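Local coordinates for protein chorismatase (Streptomyces hygroscopicus, PDB 4BPS) that hydrolyses chorismate to pyruvate and a dihydroxycyclohexadiene carboxylic acid in the biosynthesis of the immunosuppressants FK506 and FK520, at residues I90-A93 and Y98-G101; F123-S128 and C191-A196; E264-N269 and V337-M342; D294-Y299 and A315-T320. All blocks are in the same frame, centred on the assembly; numbering follows the deposited sequence. Where two conformers were deposited one is given.

Contact 1 (I90-A93 and Y98-G101); sequences IAWA and YLFG
Ile90 meets the opposing strand at Gly101, its CG2 branch lying 4.2 Å from Gly101 CA. The approach probably owes something to the missing side chain, since a CB on Gly101 would come tightly against Ile90 CG2. Next, Ala91 turns its carbonyl inward and accepts a CA-H...O contact from Gly101 CA at 3.2 Å from Ala91 O. Trp92 and Gly101 form the non-hydrogen-bonded antiparallel pair, and Trp92 CA makes a similar contact with Phe100 O (3.1 Å). With chi1 at 55°, the indole is carried away from the partner strand, onto Leu125 and Leu129 of helix 112-129, so it is mainly Trp92 CB that touches Leu99 CD1, at 3.9 Å. The indole NE1 has its own partner in Asp87. Ala93 closes the segment as a hydrogen-bonded pair with Phe100: Ala93 N reaches Phe100 O at 3.0 Å, and Phe100 N returns to Ala93 O at 2.9 Å, almost straight at 175°. This is a beta hairpin, strands 90-94 and 98-105, in a six-stranded sheet. Between these two segments cohesion comes chiefly from the backbone, two hydrogen bonds and three CA-H...O contacts, while Phe100 packs on Trp76, Val192 and Leu194.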
loop_
_atom_site.group_PDB
_atom_site.type_symbol
_atom_site.label_atom_id
_atom_site.label_comp_id
_atom_site.label_asym_id
_atom_site.label_seq_id
_atom_site.Cartn_x
_atom_site.Cartn_y
_atom_site.Cartn_z
ATOM N N ILE A 90 1.964 16.240 -6.661
ATOM C CA ILE A 90 2.757 15.130 -6.143
ATOM C C ILE A 90 4.015 15.691 -5.503
ATOM O O ILE A 90 4.833 16.322 -6.200
ATOM C CB ILE A 90 3.163 14.153 -7.271
ATOM C CG1 ILE A 90 1.954 13.667 -8.088
ATOM C CG2 ILE A 90 3.938 12.971 -6.673
ATOM C CD1 ILE A 90 2.345 12.993 -9.416
ATOM N N ALA A 91 4.192 15.449 -4.203
ATOM C CA ALA A 91 5.465 15.727 -3.559
ATOM C C ALA A 91 6.324 14.489 -3.676
ATOM O O ALA A 91 5.853 13.393 -3.376
ATOM C CB ALA A 91 5.273 16.131 -2.107
ATOM N N TRP A 92 7.574 14.655 -4.102
ATOM C CA TRP A 92 8.446 13.522 -4.351
ATOM C C TRP A 92 9.866 13.782 -3.892
ATOM O O TRP A 92 10.319 14.925 -3.794
ATOM C CB TRP A 92 8.417 13.158 -5.844
ATOM C CG TRP A 92 8.757 14.289 -6.788
ATOM C CD1 TRP A 92 7.877 15.155 -7.388
ATOM C CD2 TRP A 92 10.066 14.698 -7.212
ATOM N NE1 TRP A 92 8.547 16.063 -8.160
ATOM C CE2 TRP A 92 9.890 15.791 -8.085
ATOM C CE3 TRP A 92 11.367 14.230 -6.955
ATOM C CZ2 TRP A 92 10.961 16.450 -8.684
ATOM C CZ3 TRP A 92 12.441 14.884 -7.580
ATOM C CH2 TRP A 92 12.224 15.986 -8.420
ATOM N N ALA A 93 10.552 12.678 -3.612
ATOM C CA ALA A 93 11.987 12.685 -3.342
ATOM C C ALA A 93 12.581 11.495 -4.067
ATOM O O ALA A 93 11.964 10.419 -4.104
ATOM C CB ALA A 93 12.266 12.562 -1.841
ATOM N N TYR A 98 15.823 5.208 -6.825
ATOM C CA TYR A 98 14.431 5.035 -6.394
ATOM C C TYR A 98 13.742 6.379 -6.177
ATOM O O TYR A 98 14.384 7.402 -5.940
ATOM C CB TYR A 98 14.339 4.189 -5.109
ATOM C CG TYR A 98 14.953 2.824 -5.286
ATOM C CD1 TYR A 98 14.265 1.811 -5.969
ATOM C CD2 TYR A 98 16.232 2.533 -4.811
ATOM C CE1 TYR A 98 14.862 0.556 -6.162
ATOM C CE2 TYR A 98 16.812 1.288 -5.008
ATOM C CZ TYR A 98 16.118 0.303 -5.665
ATOM O OH TYR A 98 16.664 -0.951 -5.878
ATOM N N LEU A 99 12.413 6.348 -6.236
ATOM C CA LEU A 99 11.560 7.539 -6.120
ATOM C C LEU A 99 10.415 7.224 -5.146
ATOM O O LEU A 99 9.830 6.135 -5.198
ATOM C CB LEU A 99 10.981 7.851 -7.495
ATOM C CG LEU A 99 9.921 8.936 -7.660
ATOM C CD1 LEU A 99 10.532 10.268 -7.383
ATOM C CD2 LEU A 99 9.294 8.912 -9.089
ATOM N N PHE A 100 10.099 8.183 -4.276
ATOM C CA PHE A 100 8.937 8.132 -3.383
ATOM C C PHE A 100 8.058 9.332 -3.693
ATOM O O PHE A 100 8.566 10.439 -3.771
ATOM C CB PHE A 100 9.402 8.196 -1.924
ATOM C CG PHE A 100 8.285 8.218 -0.917
ATOM C CD1 PHE A 100 7.666 7.051 -0.528
ATOM C CD2 PHE A 100 7.867 9.399 -0.335
ATOM C CE1 PHE A 100 6.638 7.066 0.425
ATOM C CE2 PHE A 100 6.841 9.406 0.610
ATOM C CZ PHE A 100 6.232 8.243 0.973
ATOM N N GLY A 101 6.750 9.118 -3.823
ATOM C CA GLY A 101 5.826 10.218 -4.060
ATOM C C GLY A 101 4.532 10.067 -3.294
ATOM O O GLY A 101 4.105 8.955 -2.940
#

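Contact 2 (F123-S128 and C191-A196); sequences FQLTRS and CVFLAA
Phe123 O is gripped twice, and one grip belongs to Thr126, whose methyl touches strand 191-196. Thr126 OG1 donates to Phe123 O at 2.8 Å, while Arg127 N reaches Phe123 O at 3.0 Å as the ordinary helical bond, both donors arriving from the same face of the carbonyl plane. This turning of the hydroxyl back on its own helix, at chi1 64°, leaves CG2 pointing at the sheet. There CG2 sits 3.9 Å from Phe193 CE2, oblique to the ring, and 4.1 Å from Ala195 CB. Leu125 adds CD2 at the ring edge, 4.3 Å from Phe193 CZ and near the ring plane. A serine in place of Thr126 would lack the methyl and would probably leave a gap between the helix and the Phe193 and Ala195 side chains. A polar hydroxyl is thus satisfied within the helix, and what Leu125 and Thr126 offer to Phe193 and Ala195 is apolar. Helix 112-129 packs on one face of the six-stranded sheet, the short segment 123-128 running roughly along strand 191-196, at 29°. Leu134 of strand 133-142 touches Phe193, and Ile90 of strand 90-94 meets both Leu125 and Phe193.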
loop_
_atom_site.group_PDB
_atom_site.type_symbol
_atom_site.label_atom_id
_atom_site.label_comp_id
_atom_site.label_asym_id
_atom_site.label_seq_id
_atom_site.Cartn_x
_atom_site.Cartn_y
_atom_site.Cartn_z
ATOM N N PHE A 123 1.813 8.309 -13.290
ATOM C CA PHE A 123 2.477 7.632 -14.403
ATOM C C PHE A 123 3.354 8.615 -15.165
ATOM O O PHE A 123 4.486 8.289 -15.550
ATOM C CB PHE A 123 1.479 6.983 -15.355
ATOM C CG PHE A 123 0.681 5.844 -14.760
ATOM C CD1 PHE A 123 1.281 4.786 -14.085
ATOM C CD2 PHE A 123 -0.692 5.811 -14.923
ATOM C CE1 PHE A 123 0.524 3.739 -13.580
ATOM C CE2 PHE A 123 -1.462 4.779 -14.394
ATOM C CZ PHE A 123 -0.852 3.742 -13.729
ATOM N N GLN A 124 2.845 9.827 -15.408
ATOM C CA GLN A 124 3.633 10.811 -16.138
ATOM C C GLN A 124 4.885 11.232 -15.388
ATOM O O GLN A 124 5.923 11.418 -16.011
ATOM C CB GLN A 124 2.770 12.019 -16.461
ATOM C CG GLN A 124 3.515 13.087 -17.246
ATOM C CD GLN A 124 4.267 12.552 -18.501
ATOM O OE1 GLN A 124 3.740 11.741 -19.259
ATOM N NE2 GLN A 124 5.503 13.014 -18.707
ATOM N N LEU A 125 4.797 11.407 -14.064
ATOM C CA LEU A 125 5.961 11.793 -13.279
ATOM C C LEU A 125 7.020 10.681 -13.297
ATOM O O LEU A 125 8.216 10.935 -13.432
ATOM C CB LEU A 125 5.574 12.097 -11.824
ATOM C CG LEU A 125 6.733 12.637 -10.975
ATOM C CD1 LEU A 125 7.108 14.044 -11.414
ATOM C CD2 LEU A 125 6.364 12.601 -9.486
ATOM N N THR A 126 6.581 9.437 -13.127
ATOM C CA THR A 126 7.533 8.339 -13.154
ATOM C C THR A 126 8.227 8.278 -14.506
ATOM O O THR A 126 9.433 8.018 -14.571
ATOM C CB THR A 126 6.894 6.990 -12.774
ATOM O OG1 THR A 126 5.896 6.617 -13.724
ATOM C CG2 THR A 126 6.328 7.019 -11.344
ATOM N N ARG A 127 7.499 8.530 -15.585
ATOM C CA ARG A 127 8.134 8.556 -16.902
ATOM C C ARG A 127 9.100 9.740 -17.040
ATOM O O ARG A 127 10.255 9.568 -17.464
ATOM C CB ARG A 127 7.079 8.607 -18.003
ATOM C CG ARG A 127 6.322 7.336 -18.161
ATOM C CD ARG A 127 5.509 7.352 -19.438
ATOM N NE ARG A 127 4.465 8.386 -19.471
ATOM C CZ ARG A 127 3.197 8.202 -19.093
ATOM N NH1 ARG A 127 2.780 7.022 -18.638
ATOM N NH2 ARG A 127 2.341 9.205 -19.182
ATOM N N SER A 128 8.638 10.940 -16.683
ATOM C CA SER A 128 9.434 12.143 -16.877
ATOM C C SER A 128 10.716 12.154 -16.045
ATOM O O SER A 128 11.760 12.599 -16.522
ATOM C CB SER A 128 8.598 13.367 -16.523
ATOM O OG SER A 128 9.365 14.543 -16.651
ATOM N N CYS A 191 -2.809 8.870 -2.461
ATOM C CA CYS A 191 -1.991 7.856 -3.112
ATOM C C CYS A 191 -0.518 8.052 -2.746
ATOM O O CYS A 191 0.021 9.167 -2.829
ATOM C CB CYS A 191 -2.158 7.943 -4.628
ATOM S SG CYS A 191 -1.109 6.804 -5.591
ATOM N N VAL A 192 0.106 6.958 -2.304
ATOM C CA VAL A 192 1.524 6.931 -1.990
ATOM C C VAL A 192 2.157 5.915 -2.920
ATOM O O VAL A 192 1.560 4.870 -3.166
ATOM C CB VAL A 192 1.734 6.506 -0.508
ATOM C CG1 VAL A 192 3.203 6.494 -0.121
ATOM C CG2 VAL A 192 0.916 7.369 0.434
ATOM N N PHE A 193 3.372 6.169 -3.404
ATOM C CA PHE A 193 4.004 5.186 -4.273
ATOM C C PHE A 193 5.521 5.201 -4.169
ATOM O O PHE A 193 6.143 6.234 -3.829
ATOM C CB PHE A 193 3.583 5.366 -5.749
ATOM C CG PHE A 193 4.022 6.674 -6.343
ATOM C CD1 PHE A 193 3.243 7.819 -6.183
ATOM C CD2 PHE A 193 5.214 6.765 -7.055
ATOM C CE1 PHE A 193 3.650 9.029 -6.715
ATOM C CE2 PHE A 193 5.622 7.971 -7.592
ATOM C CZ PHE A 193 4.834 9.105 -7.412
ATOM N N LEU A 194 6.091 4.033 -4.444
ATOM C CA LEU A 194 7.520 3.856 -4.645
ATOM C C LEU A 194 7.748 3.414 -6.088
ATOM O O LEU A 194 6.952 2.646 -6.637
ATOM C CB LEU A 194 8.045 2.752 -3.726
ATOM C CG LEU A 194 8.154 3.119 -2.250
ATOM C CD1 LEU A 194 8.260 1.850 -1.406
ATOM C CD2 LEU A 194 9.367 4.019 -2.006
ATOM N N ALA A 195 8.843 3.880 -6.687
ATOM C CA ALA A 195 9.184 3.513 -8.054
ATOM C C ALA A 195 10.706 3.395 -8.179
ATOM O O ALA A 195 11.459 3.937 -7.357
ATOM C CB ALA A 195 8.668 4.543 -9.046
ATOM N N ALA A 196 11.138 2.683 -9.216
ATOM C CA ALA A 196 12.542 2.411 -9.475
ATOM C C ALA A 196 12.960 2.909 -10.844
ATOM O O ALA A 196 12.215 2.802 -11.832
ATOM C CB ALA A 196 12.816 0.910 -9.358
#

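Contact 3 (E264-N269 and V337-M342). With 3EB (3-(2-carboxyethyl)benzoic acid), chain B.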
loop_
_atom_site.group_PDB
_atom_site.type_symbol
_atom_site.label_atom_id
_atom_site.label_comp_id
_atom_site.label_asym_id
_atom_site.label_seq_id
_atom_site.Cartn_x
_atom_site.Cartn_y
_atom_site.Cartn_z
ATOM N N GLU A 264 -7.057 -15.310 10.005
ATOM C CA GLU A 264 -6.258 -16.519 9.782
ATOM C C GLU A 264 -6.032 -16.758 8.281
ATOM O O GLU A 264 -4.920 -17.104 7.873
ATOM C CB GLU A 264 -6.924 -17.725 10.430
ATOM C CG GLU A 264 -6.966 -17.682 11.961
ATOM C CD GLU A 264 -5.641 -17.999 12.653
ATOM O OE1 GLU A 264 -4.634 -18.209 11.970
ATOM O OE2 GLU A 264 -5.610 -18.016 13.900
ATOM N N VAL A 265 -7.072 -16.593 7.461
ATOM C CA VAL A 265 -6.920 -16.787 6.027
ATOM C C VAL A 265 -6.053 -15.690 5.403
ATOM O O VAL A 265 -5.266 -15.951 4.497
ATOM C CB VAL A 265 -8.290 -16.907 5.324
ATOM C CG1 VAL A 265 -8.133 -16.893 3.806
ATOM C CG2 VAL A 265 -8.966 -18.203 5.778
ATOM N N ALA A 266 -6.187 -14.445 5.869
ATOM C CA ALA A 266 -5.325 -13.370 5.385
ATOM C C ALA A 266 -3.865 -13.725 5.641
ATOM O O ALA A 266 -3.004 -13.580 4.766
ATOM C CB ALA A 266 -5.692 -12.050 6.057
ATOM N N LEU A 267 -3.557 -14.174 6.857
ATOM C CA LEU A 267 -2.191 -14.567 7.193
ATOM C C LEU A 267 -1.758 -15.784 6.366
ATOM O O LEU A 267 -0.616 -15.856 5.932
ATOM C CB LEU A 267 -2.089 -14.819 8.690
ATOM C CG LEU A 267 -2.173 -13.555 9.554
ATOM C CD1 LEU A 267 -2.404 -13.941 11.027
ATOM C CD2 LEU A 267 -0.926 -12.725 9.406
ATOM N N ASP A 268 -2.665 -16.753 6.169
ATOM C CA ASP A 268 -2.363 -17.885 5.293
ATOM C C ASP A 268 -2.022 -17.410 3.882
ATOM O O ASP A 268 -1.099 -17.934 3.254
ATOM C CB ASP A 268 -3.547 -18.850 5.163
ATOM C CG ASP A 268 -3.880 -19.611 6.421
ATOM O OD1 ASP A 268 -3.081 -19.646 7.373
ATOM O OD2 ASP A 268 -4.995 -20.200 6.415
ATOM N N ASN A 269 -2.786 -16.443 3.367
ATOM C CA ASN A 269 -2.527 -15.933 2.022
ATOM C C ASN A 269 -1.166 -15.240 1.970
ATOM O O ASN A 269 -0.388 -15.416 1.013
ATOM C CB ASN A 269 -3.619 -14.956 1.606
ATOM C CG ASN A 269 -4.864 -15.662 1.054
ATOM O OD1 ASN A 269 -4.756 -16.699 0.405
ATOM N ND2 ASN A 269 -6.037 -15.046 1.232
ATOM N N VAL A 337 -10.877 -7.367 8.034
ATOM C CA VAL A 337 -9.486 -7.232 8.449
ATOM C C VAL A 337 -8.599 -7.412 7.230
ATOM O O VAL A 337 -8.935 -8.190 6.320
ATOM C CB VAL A 337 -9.139 -8.284 9.534
ATOM C CG1 VAL A 337 -9.440 -9.742 9.078
ATOM C CG2 VAL A 337 -7.669 -8.138 9.999
ATOM N N GLU A 338 -7.476 -6.693 7.181
ATOM C CA GLU A 338 -6.451 -6.959 6.182
ATOM C C GLU A 338 -5.083 -6.679 6.794
ATOM O O GLU A 338 -4.974 -5.902 7.749
ATOM C CB GLU A 338 -6.575 -6.053 4.970
ATOM C CG GLU A 338 -7.694 -6.401 4.067
ATOM C CD GLU A 338 -7.635 -5.575 2.804
ATOM O OE1 GLU A 338 -7.092 -4.429 2.860
ATOM O OE2 GLU A 338 -8.115 -6.028 1.758
ATOM N N ILE A 339 -4.051 -7.292 6.226
ATOM C CA ILE A 339 -2.699 -7.140 6.710
ATOM C C ILE A 339 -1.760 -6.896 5.532
ATOM O O ILE A 339 -1.832 -7.613 4.530
ATOM C CB ILE A 339 -2.235 -8.397 7.470
ATOM C CG1 ILE A 339 -3.243 -8.794 8.551
ATOM C CG2 ILE A 339 -0.854 -8.178 8.086
ATOM C CD1 ILE A 339 -4.034 -10.007 8.236
ATOM N N GLU A 340 -0.881 -5.892 5.657
ATOM C CA GLU A 340 0.206 -5.686 4.716
ATOM C C GLU A 340 1.527 -5.747 5.488
ATOM O O GLU A 340 1.561 -5.636 6.713
ATOM C CB GLU A 340 0.079 -4.325 4.003
ATOM C CG GLU A 340 0.216 -3.136 4.924
ATOM C CD GLU A 340 0.132 -1.811 4.184
ATOM O OE1 GLU A 340 -0.934 -1.510 3.608
ATOM O OE2 GLU A 340 1.148 -1.050 4.172
ATOM N N GLY A 341 2.639 -5.833 4.764
ATOM C CA GLY A 341 3.936 -5.787 5.392
ATOM C C GLY A 341 5.022 -6.006 4.345
ATOM O O GLY A 341 4.752 -6.024 3.146
HETATM N N MSE A 342 6.251 -6.234 4.800
HETATM C CA MSE A 342 7.365 -6.414 3.862
HETATM C C MSE A 342 8.420 -7.314 4.475
HETATM O O MSE A 342 8.472 -7.514 5.694
HETATM C CB MSE A 342 7.978 -5.067 3.449
HETATM C CG MSE A 342 8.619 -4.291 4.577
HETATM SE SE MSE A 342 9.591 -2.719 3.935
HETATM C CE MSE A 342 11.169 -3.651 3.368
HETATM C C 3EB B . -8.675 -7.931 -2.419
HETATM O O 3EB B . -9.285 -7.636 -3.453
HETATM C CA 3EB B . -8.872 -7.176 -1.134
HETATM O OAB 3EB B . -7.823 -1.844 -4.706
HETATM O OAD 3EB B . -5.678 -1.385 -4.378
HETATM C CAE 3EB B . -6.387 -5.453 -1.510
HETATM C CAF 3EB B . -5.247 -4.801 -1.963
HETATM C CAG 3EB B . -7.655 -5.003 -1.879
HETATM C CAH 3EB B . -5.353 -3.688 -2.779
HETATM C CAL 3EB B . -6.739 -2.075 -4.133
HETATM C CAM 3EB B . -7.743 -3.891 -2.718
HETATM C CAN 3EB B . -6.604 -3.238 -3.188
HETATM O OXT 3EB B . -7.876 -8.941 -2.354
HETATM C C2 3EB B . -8.929 -5.650 -1.359
#
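The carboxylate of Glu338 and the ring of the bound 3-(2-carboxyethyl)benzoic acid are the flat groups here, and they do not stack: the carboxylate stands on one side of the ring plane, past the rim, over the propionate chain and not over the ring face. Glu338 OE2 lies 3.2 Å from the ligand atom CA and equally near C2, the two carbons linking the ring to the propionate carboxyl. Glu338 brings this oxygen forward on a chain extended beyond CG, with chi2 at -172°. It is the proton acceptor of the active site. The carboxylates of the ligand are held elsewhere, by Tyr155, Arg162, Tyr215 and Arg228.

On the opposite side of the strand, Ile339 points to helix 259-274. Its CD1 is pressed against Ala266 CB at 3.4 Å, closer than usual for two carbons, and lies 4.2 Å from Leu267 CG. The terminal torsion of Ile339, chi2 107°, departs from the staggered positions, consistent with a methyl squeezed between helix and sheet. The small alanine probably allows the helix this close an approach. In this YjgF fold, the helix backs a C-terminal sheet in which strand 337-343 runs between strands 239-249 and 296-300; with the usual alternation of an extended strand, Ile339 faces the helix and Glu338 the pocket.

Glu340 leaves the strand on the same face as Glu338, and its carboxylate is heavily bonded: Lys297 and Trp138 reach OE2, while Thr180 and Tyr299 reach OE1. One turn apart on the helix, Glu264 and Asp268 both form salt bridges with Arg316.

Contact 4 (D294-Y299 and A315-T320); sequences DHLKVY and ARLSST
The chain turns a corner at His295, whose phi and psi of 50° and 56° belong to the left-handed helical region, before it runs on as a strand, whereas 315-320 is an irregular loop; Leu296 and Leu317 carry the contact between them. The backbones stay well apart, the nearest CA atoms being those of Asp294 and Ser318 at 8.2 Å, so side chains must bridge the distance.

The two leucines do so tip to tip. Leu296 CD2 lies 3.9 Å from Leu317 CD2 and 4.0 Å from Leu317 CD1, so that a single methyl faces both branches of its partner. In Leu317, CG stands anti to the carbonyl carbon (chi1 -61°), and this sends its isopropyl group toward the strand. Both leucines are buried: Leu267 of helix 259-274 covers Leu317, Met270 covers Leu296, and Val323 touches the pair.

At the outer end the chemistry becomes polar. Asp294 OD1 accepts His295 N at 2.8 Å, approached from above the carboxylate plane, and it also takes the backbone NH of Ala322, near the end of the same loop. One carboxylate oxygen therefore holds the corner and the loop's exit together. Within the loop, Ser318 OG and Thr320 OG1 are hydrogen-bonded at 3.0 Å.

Strands 296-300 and 323-327 are parallel neighbours in the C-terminal sheet, joined through helix 306-314. The loop is thus the return arm of a beta-alpha-beta crossover, tied to the first strand by an apolar pair inside and by the aspartate just before the corner, through its bond to Ala322.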
loop_
_atom_site.group_PDB
_atom_site.type_symbol
_atom_site.label_atom_id
_atom_site.label_comp_id
_atom_site.label_asym_id
_atom_site.label_seq_id
_atom_site.Cartn_x
_atom_site.Cartn_y
_atom_site.Cartn_z
ATOM N N ASP A 294 7.941 -7.898 8.456
ATOM C CA ASP A 294 8.101 -6.799 9.403
ATOM C C ASP A 294 7.339 -5.575 8.871
ATOM O O ASP A 294 6.819 -5.570 7.745
ATOM C CB ASP A 294 9.598 -6.520 9.575
ATOM C CG ASP A 294 9.956 -5.783 10.867
ATOM O OD1 ASP A 294 9.084 -5.367 11.659
ATOM O OD2 ASP A 294 11.189 -5.604 11.053
ATOM N N HIS A 295 7.242 -4.550 9.716
ATOM C CA HIS A 295 6.567 -3.295 9.380
ATOM C C HIS A 295 5.184 -3.566 8.807
ATOM O O HIS A 295 4.799 -3.131 7.714
ATOM C CB HIS A 295 7.458 -2.396 8.518
ATOM C CG HIS A 295 8.700 -2.025 9.255
ATOM N ND1 HIS A 295 9.891 -2.698 9.074
ATOM C CD2 HIS A 295 8.899 -1.159 10.284
ATOM C CE1 HIS A 295 10.777 -2.233 9.942
ATOM N NE2 HIS A 295 10.206 -1.298 10.683
ATOM N N LEU A 296 4.421 -4.291 9.610
ATOM C CA LEU A 296 3.066 -4.670 9.249
ATOM C C LEU A 296 2.054 -3.642 9.705
ATOM O O LEU A 296 2.143 -3.126 10.820
ATOM C CB LEU A 296 2.708 -6.028 9.844
ATOM C CG LEU A 296 3.607 -7.188 9.387
ATOM C CD1 LEU A 296 4.644 -7.561 10.440
ATOM C CD2 LEU A 296 2.754 -8.397 9.042
ATOM N N LYS A 297 1.085 -3.383 8.839
ATOM C CA LYS A 297 -0.116 -2.648 9.211
ATOM C C LYS A 297 -1.293 -3.602 9.111
ATOM O O LYS A 297 -1.427 -4.321 8.111
ATOM C CB LYS A 297 -0.320 -1.411 8.336
ATOM C CG LYS A 297 0.740 -0.341 8.660
ATOM C CD LYS A 297 1.266 0.391 7.448
ATOM C CE LYS A 297 0.176 1.130 6.754
ATOM N NZ LYS A 297 0.609 1.555 5.364
ATOM N N VAL A 298 -2.117 -3.597 10.152
ATOM C CA VAL A 298 -3.258 -4.485 10.271
ATOM C C VAL A 298 -4.502 -3.587 10.373
ATOM O O VAL A 298 -4.661 -2.878 11.367
ATOM C CB VAL A 298 -3.116 -5.402 11.514
ATOM C CG1 VAL A 298 -4.345 -6.309 11.635
ATOM C CG2 VAL A 298 -1.842 -6.230 11.429
ATOM N N TYR A 299 -5.314 -3.596 9.320
ATOM C CA TYR A 299 -6.493 -2.752 9.254
ATOM C C TYR A 299 -7.682 -3.546 9.729
ATOM O O TYR A 299 -7.881 -4.679 9.267
ATOM C CB TYR A 299 -6.718 -2.326 7.814
ATOM C CG TYR A 299 -5.531 -1.680 7.126
ATOM C CD1 TYR A 299 -5.165 -0.360 7.399
ATOM C CD2 TYR A 299 -4.793 -2.368 6.155
ATOM C CE1 TYR A 299 -4.110 0.253 6.727
ATOM C CE2 TYR A 299 -3.735 -1.770 5.472
ATOM C CZ TYR A 299 -3.404 -0.448 5.764
ATOM O OH TYR A 299 -2.395 0.203 5.103
ATOM N N ALA A 315 -0.021 -14.527 17.706
ATOM C CA ALA A 315 0.267 -15.940 17.752
ATOM C C ALA A 315 1.039 -16.422 16.527
ATOM O O ALA A 315 1.567 -17.537 16.546
ATOM C CB ALA A 315 -1.042 -16.736 17.876
ATOM N N ARG A 316 1.059 -15.627 15.451
ATOM C CA ARG A 316 1.734 -16.067 14.232
ATOM C C ARG A 316 2.900 -15.194 13.795
ATOM O O ARG A 316 3.845 -15.714 13.205
ATOM C CB ARG A 316 0.723 -16.213 13.098
ATOM C CG ARG A 316 -0.257 -17.383 13.394
ATOM C CD ARG A 316 -1.327 -17.592 12.343
ATOM N NE ARG A 316 -0.768 -18.002 11.060
ATOM C CZ ARG A 316 -1.508 -18.224 9.979
ATOM N NH1 ARG A 316 -2.836 -18.028 10.021
ATOM N NH2 ARG A 316 -0.922 -18.573 8.845
ATOM N N LEU A 317 2.844 -13.885 14.071
ATOM C CA LEU A 317 3.909 -12.971 13.668
ATOM C C LEU A 317 5.076 -13.024 14.657
ATOM O O LEU A 317 4.919 -13.478 15.788
ATOM C CB LEU A 317 3.374 -11.534 13.581
ATOM C CG LEU A 317 2.249 -11.337 12.568
ATOM C CD1 LEU A 317 1.751 -9.909 12.639
ATOM C CD2 LEU A 317 2.663 -11.725 11.141
ATOM N N SER A 318 6.246 -12.563 14.239
ATOM C CA SER A 318 7.373 -12.555 15.151
ATOM C C SER A 318 7.146 -11.542 16.258
ATOM O O SER A 318 6.613 -10.445 16.002
ATOM C CB SER A 318 8.645 -12.208 14.398
ATOM O OG SER A 318 9.731 -12.027 15.311
ATOM N N SER A 319 7.610 -11.869 17.465
ATOM C CA SER A 319 7.464 -10.937 18.579
ATOM C C SER A 319 8.279 -9.659 18.373
ATOM O O SER A 319 7.993 -8.628 18.996
ATOM C CB SER A 319 7.884 -11.584 19.893
ATOM O OG SER A 319 9.281 -11.817 19.937
ATOM N N THR A 320 9.285 -9.697 17.497
ATOM C CA THR A 320 10.117 -8.518 17.256
ATOM C C THR A 320 9.610 -7.681 16.083
ATOM O O THR A 320 10.191 -6.630 15.808
ATOM C CB THR A 320 11.596 -8.905 17.017
ATOM O OG1 THR A 320 11.664 -9.866 15.961
ATOM C CG2 THR A 320 12.245 -9.495 18.299
#

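How the contacts relate
Contacts 1 and 2 belong to the six-stranded sheet that holds strands 90-94, 98-105 and 189-196, contacts 3 and 4 to the C-terminal one, and no atoms touch between the two groups. Contacts 1, 2 and 3 are buried, whereas contact 4 runs from core to surface. Strands 98-105 and 189-196 are neighbours, so contact 1 pairs strands edge to edge where contact 2 lays a helix over the same sheet. Strands 337-343 and 296-300 likewise put contacts 3 and 4 side by side, their centres about 9 Å apart. Backbone hydrogen bonds dominate contact 1; apolar side chains carry the other three. Contact 3 alone includes an active-site residue.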